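Local atomic coordinates of FERM, ARHGEF and pleckstrin domain-containing protein 2 (Mus musculus, PDB entry 4GYV), a protein that acts as a guanine nucleotide exchange factor that activates the small GTPase RAC1 and takes part in semaphorin signalling and remodelling of the actin cytoskeleton. Residues T18-I29 with F149-Y160. Numbering follows the deposited sequence.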
ATOM      1  N   THR A  18      -4.547 -12.721  -1.366  1.00 44.85           N
ATOM      2  CA  THR A  18      -5.962 -12.434  -1.478  1.00 45.75           C
ATOM      3  C   THR A  18      -6.582 -11.953  -0.164  1.00 48.33           C
ATOM      4  O   THR A  18      -7.546 -11.201  -0.181  1.00 57.67           O
ATOM      5  CB  THR A  18      -6.767 -13.616  -2.082  1.00 32.14           C
ATOM      6  OG1 THR A  18      -6.690 -14.763  -1.228  1.00 39.29           O
ATOM      7  CG2 THR A  18      -6.257 -13.943  -3.457  1.00 37.78           C
ATOM      8  N   GLU A  19      -6.033 -12.373   0.966  1.00 47.08           N
ATOM      9  CA  GLU A  19      -6.505 -11.866   2.259  1.00 48.85           C
ATOM     10  C   GLU A  19      -6.249 -10.357   2.434  1.00 50.10           C
ATOM     11  O   GLU A  19      -7.145  -9.629   2.872  1.00 42.78           O
ATOM     12  CB  GLU A  19      -5.874 -12.626   3.429  1.00 38.73           C
ATOM     13  CG  GLU A  19      -6.565 -12.365   4.756  1.00 40.82           C
ATOM     14  CD  GLU A  19      -7.918 -13.106   4.877  1.00 52.28           C
ATOM     15  OE1 GLU A  19      -8.293 -13.868   3.953  1.00 54.75           O
ATOM     16  OE2 GLU A  19      -8.608 -12.928   5.905  1.00 48.04           O
ATOM     17  N   ARG A  20      -5.028  -9.915   2.101  1.00 44.42           N
ATOM     18  CA  ARG A  20      -4.639  -8.509   2.174  1.00 48.59           C
ATOM     19  C   ARG A  20      -5.610  -7.625   1.380  1.00 51.65           C
ATOM     20  O   ARG A  20      -6.081  -6.613   1.889  1.00 57.40           O
ATOM     21  CB  ARG A  20      -3.200  -8.303   1.684  1.00 57.31           C
ATOM     22  CG  ARG A  20      -2.186  -7.883   2.752  1.00 76.73           C
ATOM     23  CD  ARG A  20      -0.842  -7.407   2.169  1.00 95.08           C
ATOM     24  NE  ARG A  20       0.298  -8.269   2.533  1.00116.77           N
ATOM     25  CZ  ARG A  20       0.932  -9.105   1.702  1.00126.37           C
ATOM     26  NH1 ARG A  20       0.546  -9.215   0.434  1.00133.53           N
ATOM     27  NH2 ARG A  20       1.960  -9.833   2.136  1.00118.83           N
ATOM     28  N   THR A  21      -5.924  -8.022   0.146  1.00 44.52           N
ATOM     29  CA  THR A  21      -6.849  -7.272  -0.688  1.00 47.19           C
ATOM     30  C   THR A  21      -8.256  -7.227  -0.104  1.00 53.58           C
ATOM     31  O   THR A  21      -8.918  -6.196  -0.134  1.00 55.25           O
ATOM     32  CB  THR A  21      -6.990  -7.897  -2.072  1.00 48.98           C
ATOM     33  OG1 THR A  21      -5.723  -7.921  -2.701  1.00 49.74           O
ATOM     34  CG2 THR A  21      -7.931  -7.066  -2.939  1.00 61.94           C
ATOM     35  N   TYR A  22      -8.735  -8.359   0.392  1.00 50.13           N
ATOM     36  CA  TYR A  22     -10.115  -8.440   0.843  1.00 46.73           C
ATOM     37  C   TYR A  22     -10.264  -7.508   2.027  1.00 53.96           C
ATOM     38  O   TYR A  22     -11.300  -6.859   2.191  1.00 60.64           O
ATOM     39  CB  TYR A  22     -10.495  -9.887   1.172  1.00 35.85           C
ATOM     40  CG  TYR A  22     -11.643 -10.079   2.124  1.00 37.22           C
ATOM     41  CD1 TYR A  22     -12.946  -9.898   1.715  1.00 43.10           C
ATOM     42  CD2 TYR A  22     -11.421 -10.471   3.432  1.00 43.57           C
ATOM     43  CE1 TYR A  22     -14.001 -10.079   2.596  1.00 52.59           C
ATOM     44  CE2 TYR A  22     -12.460 -10.654   4.317  1.00 43.42           C
ATOM     45  CZ  TYR A  22     -13.744 -10.455   3.895  1.00 54.98           C
ATOM     46  OH  TYR A  22     -14.780 -10.651   4.770  1.00 70.25           O
ATOM     47  N   LEU A  23      -9.198  -7.405   2.818  1.00 46.19           N
ATOM     48  CA  LEU A  23      -9.169  -6.508   3.970  1.00 40.87           C
ATOM     49  C   LEU A  23      -9.273  -5.043   3.570  1.00 50.30           C
ATOM     50  O   LEU A  23     -10.112  -4.311   4.102  1.00 60.98           O
ATOM     51  CB  LEU A  23      -7.945  -6.784   4.841  1.00 35.34           C
ATOM     52  CG  LEU A  23      -8.266  -7.939   5.792  1.00 44.73           C
ATOM     53  CD1 LEU A  23      -7.036  -8.575   6.324  1.00 44.93           C
ATOM     54  CD2 LEU A  23      -9.150  -7.488   6.934  1.00 46.91           C
ATOM     55  N   LYS A  24      -8.439  -4.621   2.624  1.00 49.96           N
ATOM     56  CA  LYS A  24      -8.537  -3.291   2.057  1.00 42.83           C
ATOM     57  C   LYS A  24      -9.966  -3.026   1.516  1.00 54.21           C
ATOM     58  O   LYS A  24     -10.452  -1.900   1.569  1.00 58.39           O
ATOM     59  CB  LYS A  24      -7.494  -3.116   0.954  1.00 47.41           C
ATOM     60  CG  LYS A  24      -6.069  -2.846   1.430  1.00 68.77           C
ATOM     61  CD  LYS A  24      -5.585  -1.442   0.991  1.00 94.55           C
ATOM     62  CE  LYS A  24      -4.421  -0.910   1.860  1.00111.32           C
ATOM     63  NZ  LYS A  24      -3.123  -1.639   1.647  1.00115.25           N
ATOM     64  N   ASP A  25     -10.635  -4.060   1.005  1.00 49.01           N
ATOM     65  CA  ASP A  25     -11.998  -3.918   0.493  1.00 48.04           C
ATOM     66  C   ASP A  25     -12.975  -3.661   1.640  1.00 48.95           C
ATOM     67  O   ASP A  25     -13.817  -2.768   1.551  1.00 50.78           O
ATOM     68  CB  ASP A  25     -12.423  -5.134  -0.348  1.00 43.64           C
ATOM     69  CG  ASP A  25     -11.800  -5.134  -1.744  1.00 62.19           C
ATOM     70  OD1 ASP A  25     -11.371  -4.043  -2.196  1.00 67.24           O
ATOM     71  OD2 ASP A  25     -11.747  -6.216  -2.392  1.00 65.02           O
ATOM     72  N   LEU A  26     -12.849  -4.418   2.723  1.00 38.86           N
ATOM     73  CA  LEU A  26     -13.615  -4.127   3.919  1.00 43.53           C
ATOM     74  C   LEU A  26     -13.392  -2.695   4.422  1.00 52.46           C
ATOM     75  O   LEU A  26     -14.317  -2.051   4.919  1.00 56.48           O
ATOM     76  CB  LEU A  26     -13.262  -5.100   5.036  1.00 41.32           C
ATOM     77  CG  LEU A  26     -13.676  -6.550   4.827  1.00 46.09           C
ATOM     78  CD1 LEU A  26     -13.484  -7.315   6.140  1.00 43.59           C
ATOM     79  CD2 LEU A  26     -15.123  -6.656   4.283  1.00 39.90           C
ATOM     80  N   GLU A  27     -12.168  -2.188   4.304  1.00 43.61           N
ATOM     81  CA  GLU A  27     -11.915  -0.824   4.782  1.00 47.66           C
ATOM     82  C   GLU A  27     -12.730   0.251   4.036  1.00 46.97           C
ATOM     83  O   GLU A  27     -12.980   1.317   4.584  1.00 54.83           O
ATOM     84  CB  GLU A  27     -10.416  -0.505   4.828  1.00 41.66           C
ATOM     85  CG  GLU A  27      -9.676  -1.446   5.758  1.00 42.32           C
ATOM     86  CD  GLU A  27      -8.203  -1.124   5.963  1.00 55.60           C
ATOM     87  OE1 GLU A  27      -7.576  -0.381   5.162  1.00 60.93           O
ATOM     88  OE2 GLU A  27      -7.679  -1.656   6.960  1.00 61.12           O
ATOM     89  N   VAL A  28     -13.149  -0.035   2.807  1.00 39.89           N
ATOM     90  CA  VAL A  28     -14.046   0.859   2.094  1.00 55.89           C
ATOM     91  C   VAL A  28     -15.295   1.093   2.928  1.00 63.11           C
ATOM     92  O   VAL A  28     -15.812   2.204   2.996  1.00 64.35           O
ATOM     93  CB  VAL A  28     -14.509   0.289   0.747  1.00 49.27           C
ATOM     94  CG1 VAL A  28     -15.476   1.261   0.086  1.00 51.19           C
ATOM     95  CG2 VAL A  28     -13.336   0.033  -0.152  1.00 39.12           C
ATOM     96  N   ILE A  29     -15.775   0.039   3.576  1.00 56.84           N
ATOM     97  CA  ILE A  29     -16.959   0.163   4.420  1.00 49.30           C
ATOM     98  C   ILE A  29     -16.629   0.624   5.819  1.00 48.90           C
ATOM     99  O   ILE A  29     -17.202   1.593   6.303  1.00 58.49           O
ATOM    100  CB  ILE A  29     -17.670  -1.166   4.566  1.00 38.59           C
ATOM    101  CG1 ILE A  29     -18.183  -1.638   3.216  1.00 40.67           C
ATOM    102  CG2 ILE A  29     -18.792  -1.050   5.565  1.00 39.88           C
ATOM    103  CD1 ILE A  29     -18.492  -3.130   3.228  1.00 49.78           C
ATOM    104  N   PHE A 149     -19.663  -4.434  -2.094  1.00 48.89           N
ATOM    105  CA  PHE A 149     -18.654  -4.801  -1.113  1.00 43.87           C
ATOM    106  C   PHE A 149     -19.260  -5.668  -0.038  1.00 51.17           C
ATOM    107  O   PHE A 149     -18.561  -6.450   0.574  1.00 52.31           O
ATOM    108  CB  PHE A 149     -18.021  -3.567  -0.458  1.00 43.92           C
ATOM    109  CG  PHE A 149     -17.106  -2.796  -1.370  1.00 52.68           C
ATOM    110  CD1 PHE A 149     -15.761  -3.140  -1.485  1.00 43.28           C
ATOM    111  CD2 PHE A 149     -17.593  -1.734  -2.133  1.00 55.56           C
ATOM    112  CE1 PHE A 149     -14.904  -2.431  -2.339  1.00 45.13           C
ATOM    113  CE2 PHE A 149     -16.748  -1.022  -2.984  1.00 57.84           C
ATOM    114  CZ  PHE A 149     -15.398  -1.371  -3.083  1.00 56.61           C
ATOM    115  N   LEU A 150     -20.557  -5.525   0.208  1.00 56.85           N
ATOM    116  CA  LEU A 150     -21.225  -6.346   1.218  1.00 53.54           C
ATOM    117  C   LEU A 150     -21.368  -7.821   0.850  1.00 57.44           C
ATOM    118  O   LEU A 150     -21.609  -8.661   1.719  1.00 61.82           O
ATOM    119  CB  LEU A 150     -22.583  -5.772   1.538  1.00 58.23           C
ATOM    120  CG  LEU A 150     -22.485  -4.531   2.395  1.00 66.17           C
ATOM    121  CD1 LEU A 150     -23.883  -4.003   2.659  1.00 77.51           C
ATOM    122  CD2 LEU A 150     -21.819  -4.915   3.672  1.00 64.82           C
ATOM    123  N   LEU A 151     -21.209  -8.142  -0.432  1.00 57.24           N
ATOM    124  CA  LEU A 151     -21.221  -9.538  -0.869  1.00 53.91           C
ATOM    125  C   LEU A 151     -19.850 -10.203  -0.698  1.00 58.14           C
ATOM    126  O   LEU A 151     -19.720 -11.397  -0.925  1.00 56.22           O
ATOM    127  CB  LEU A 151     -21.635  -9.643  -2.337  1.00 49.87           C
ATOM    128  CG  LEU A 151     -22.961  -9.011  -2.728  1.00 59.08           C
ATOM    129  CD1 LEU A 151     -23.029  -8.794  -4.222  1.00 63.57           C
ATOM    130  CD2 LEU A 151     -24.068  -9.901  -2.280  1.00 54.28           C
ATOM    131  N   LYS A 152     -18.825  -9.432  -0.333  1.00 51.38           N
ATOM    132  CA  LYS A 152     -17.468  -9.977  -0.284  1.00 43.76           C
ATOM    133  C   LYS A 152     -17.198 -10.920   0.895  1.00 48.29           C
ATOM    134  O   LYS A 152     -16.635 -11.990   0.689  1.00 48.69           O
ATOM    135  CB  LYS A 152     -16.399  -8.877  -0.422  1.00 32.37           C
ATOM    136  CG  LYS A 152     -16.552  -8.119  -1.724  1.00 44.09           C
ATOM    137  CD  LYS A 152     -15.327  -7.325  -2.188  1.00 33.83           C
ATOM    138  CE  LYS A 152     -15.368  -7.190  -3.734  1.00 54.09           C
ATOM    139  NZ  LYS A 152     -14.072  -6.724  -4.331  1.00 69.52           N
ATOM    140  N   PRO A 153     -17.618 -10.552   2.121  1.00 53.34           N
ATOM    141  CA  PRO A 153     -17.372 -11.456   3.255  1.00 52.66           C
ATOM    142  C   PRO A 153     -17.818 -12.913   3.023  1.00 58.50           C
ATOM    143  O   PRO A 153     -16.990 -13.819   3.135  1.00 60.77           O
ATOM    144  CB  PRO A 153     -18.188 -10.814   4.383  1.00 50.36           C
ATOM    145  CG  PRO A 153     -18.156  -9.372   4.066  1.00 48.67           C
ATOM    146  CD  PRO A 153     -18.275  -9.306   2.566  1.00 48.60           C
ATOM    147  N   VAL A 154     -19.086 -13.144   2.700  1.00 52.92           N
ATOM    148  CA  VAL A 154     -19.528 -14.519   2.492  1.00 46.93           C
ATOM    149  C   VAL A 154     -18.821 -15.161   1.290  1.00 51.51           C
ATOM    150  O   VAL A 154     -18.424 -16.318   1.324  1.00 54.41           O
ATOM    151  CB  VAL A 154     -21.060 -14.630   2.395  1.00 48.49           C
ATOM    152  CG1 VAL A 154     -21.469 -16.045   2.079  1.00 57.09           C
ATOM    153  CG2 VAL A 154     -21.681 -14.222   3.705  1.00 50.28           C
ATOM    154  N   GLN A 155     -18.625 -14.393   0.235  1.00 53.41           N
ATOM    155  CA  GLN A 155     -17.810 -14.862  -0.868  1.00 47.90           C
ATOM    156  C   GLN A 155     -16.399 -15.284  -0.428  1.00 49.00           C
ATOM    157  O   GLN A 155     -15.849 -16.232  -0.970  1.00 53.38           O
ATOM    158  CB  GLN A 155     -17.754 -13.800  -1.953  1.00 50.79           C
ATOM    159  CG  GLN A 155     -16.892 -14.168  -3.131  1.00 62.73           C
ATOM    160  CD  GLN A 155     -16.860 -13.077  -4.191  1.00 73.23           C
ATOM    161  OE1 GLN A 155     -17.101 -11.898  -3.906  1.00 78.51           O
ATOM    162  NE2 GLN A 155     -16.562 -13.469  -5.421  1.00 78.96           N
ATOM    163  N   ARG A 156     -15.826 -14.603   0.567  1.00 44.36           N
ATOM    164  CA  ARG A 156     -14.481 -14.944   1.055  1.00 36.20           C
ATOM    165  C   ARG A 156     -14.495 -16.319   1.688  1.00 48.82           C
ATOM    166  O   ARG A 156     -13.544 -17.086   1.544  1.00 52.65           O
ATOM    167  CB  ARG A 156     -13.957 -13.915   2.052  1.00 32.24           C
ATOM    168  CG  ARG A 156     -12.541 -14.119   2.508  1.00 31.66           C
ATOM    169  CD  ARG A 156     -11.546 -13.919   1.378  1.00 43.23           C
ATOM    170  NE  ARG A 156     -10.168 -14.187   1.813  1.00 48.31           N
ATOM    171  CZ  ARG A 156      -9.189 -14.614   1.016  1.00 48.42           C
ATOM    172  NH1 ARG A 156      -9.418 -14.836  -0.267  1.00 46.35           N
ATOM    173  NH2 ARG A 156      -7.979 -14.825   1.503  1.00 48.42           N
ATOM    174  N   LEU A 157     -15.580 -16.640   2.386  1.00 47.28           N
ATOM    175  CA  LEU A 157     -15.669 -17.936   3.035  1.00 52.62           C
ATOM    176  C   LEU A 157     -15.701 -19.062   2.004  1.00 56.94           C
ATOM    177  O   LEU A 157     -15.110 -20.110   2.205  1.00 64.13           O
ATOM    178  CB  LEU A 157     -16.880 -18.001   3.957  1.00 48.96           C
ATOM    179  CG  LEU A 157     -16.893 -16.876   4.985  1.00 53.54           C
ATOM    180  CD1 LEU A 157     -18.031 -17.110   5.920  1.00 60.78           C
ATOM    181  CD2 LEU A 157     -15.604 -16.832   5.768  1.00 51.57           C
ATOM    182  N   VAL A 158     -16.374 -18.826   0.889  1.00 56.63           N
ATOM    183  CA  VAL A 158     -16.442 -19.801  -0.183  1.00 56.59           C
ATOM    184  C   VAL A 158     -15.059 -20.014  -0.760  1.00 56.99           C
ATOM    185  O   VAL A 158     -14.634 -21.142  -0.988  1.00 64.52           O
ATOM    186  CB  VAL A 158     -17.365 -19.302  -1.288  1.00 56.22           C
ATOM    187  CG1 VAL A 158     -17.182 -20.123  -2.548  1.00 58.01           C
ATOM    188  CG2 VAL A 158     -18.789 -19.348  -0.812  1.00 56.10           C
ATOM    189  N   HIS A 159     -14.362 -18.912  -0.990  1.00 49.32           N
ATOM    190  CA  HIS A 159     -12.980 -18.949  -1.423  1.00 45.37           C
ATOM    191  C   HIS A 159     -12.124 -19.805  -0.505  1.00 53.67           C
ATOM    192  O   HIS A 159     -11.325 -20.591  -0.992  1.00 60.33           O
ATOM    193  CB  HIS A 159     -12.410 -17.535  -1.501  1.00 45.60           C
ATOM    194  CG  HIS A 159     -11.286 -17.397  -2.481  1.00 51.81           C
ATOM    195  ND1 HIS A 159     -10.740 -16.181  -2.829  1.00 56.42           N
ATOM    196  CD2 HIS A 159     -10.600 -18.326  -3.184  1.00 51.71           C
ATOM    197  CE1 HIS A 159      -9.774 -16.368  -3.712  1.00 50.16           C
ATOM    198  NE2 HIS A 159      -9.673 -17.661  -3.948  1.00 52.27           N
ATOM    199  N   TYR A 160     -12.291 -19.657   0.813  1.00 49.17           N
ATOM    200  CA  TYR A 160     -11.562 -20.485   1.779  1.00 45.70           C
ATOM    201  C   TYR A 160     -11.809 -21.977   1.524  1.00 54.19           C
ATOM    202  O   TYR A 160     -10.866 -22.779   1.518  1.00 57.97           O
ATOM    203  CB  TYR A 160     -11.950 -20.161   3.223  1.00 41.11           C
ATOM    204  CG  TYR A 160     -11.423 -18.846   3.786  1.00 51.10           C
ATOM    205  CD1 TYR A 160     -10.412 -18.119   3.143  1.00 48.56           C
ATOM    206  CD2 TYR A 160     -11.937 -18.330   4.976  1.00 52.28           C
ATOM    207  CE1 TYR A 160      -9.940 -16.904   3.677  1.00 43.71           C
ATOM    208  CE2 TYR A 160     -11.471 -17.131   5.513  1.00 48.10           C
ATOM    209  CZ  TYR A 160     -10.479 -16.429   4.863  1.00 50.26           C
ATOM    210  OH  TYR A 160     -10.043 -15.249   5.414  1.00 51.83           O
TER
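R156 reaches E19 side-on through two nitrogens that converge on one oxygen: NE lies 2.9 Å from OE1 of E19 and NH2 lies 2.6 Å from it, both bonds close to the guanidinium plane. Y160 OH donates to the same E19 OE1 at 2.7 Å, giving this oxygen three donors, while E19 OE2 is bonded to H62 on helix 56-77. R156 NH1 donates to T18 OG1 at 2.9 Å, tilted 19° from the guanidinium plane; that hydroxyl also bonds the backbone oxygen of E14. With CG anti to the backbone N (chi1 -175°) and a bend at chi2, the R156 stem passes over the Y22 ring, its CG 3.9 Å from the centroid in a CH-pi contact. These bonds tie helix 7-39 to helix 152-170, whose segments 18-29 and 152-160 run nearly antiparallel (167°), inside the all-helical DH domain, the exchange module of RhoGEFs. A leucine in place of R156 would probably leave the buried E19 carboxylate without its charged mate. Further along, K152 NZ forms a salt bridge with D25 OD2 (3.1 Å), approaching from above the carboxylate plane, whereas D25 OD1 is bonded to Y143 OH. V28 CG1 covers one face of the F149 ring, 4.1 Å from its centroid.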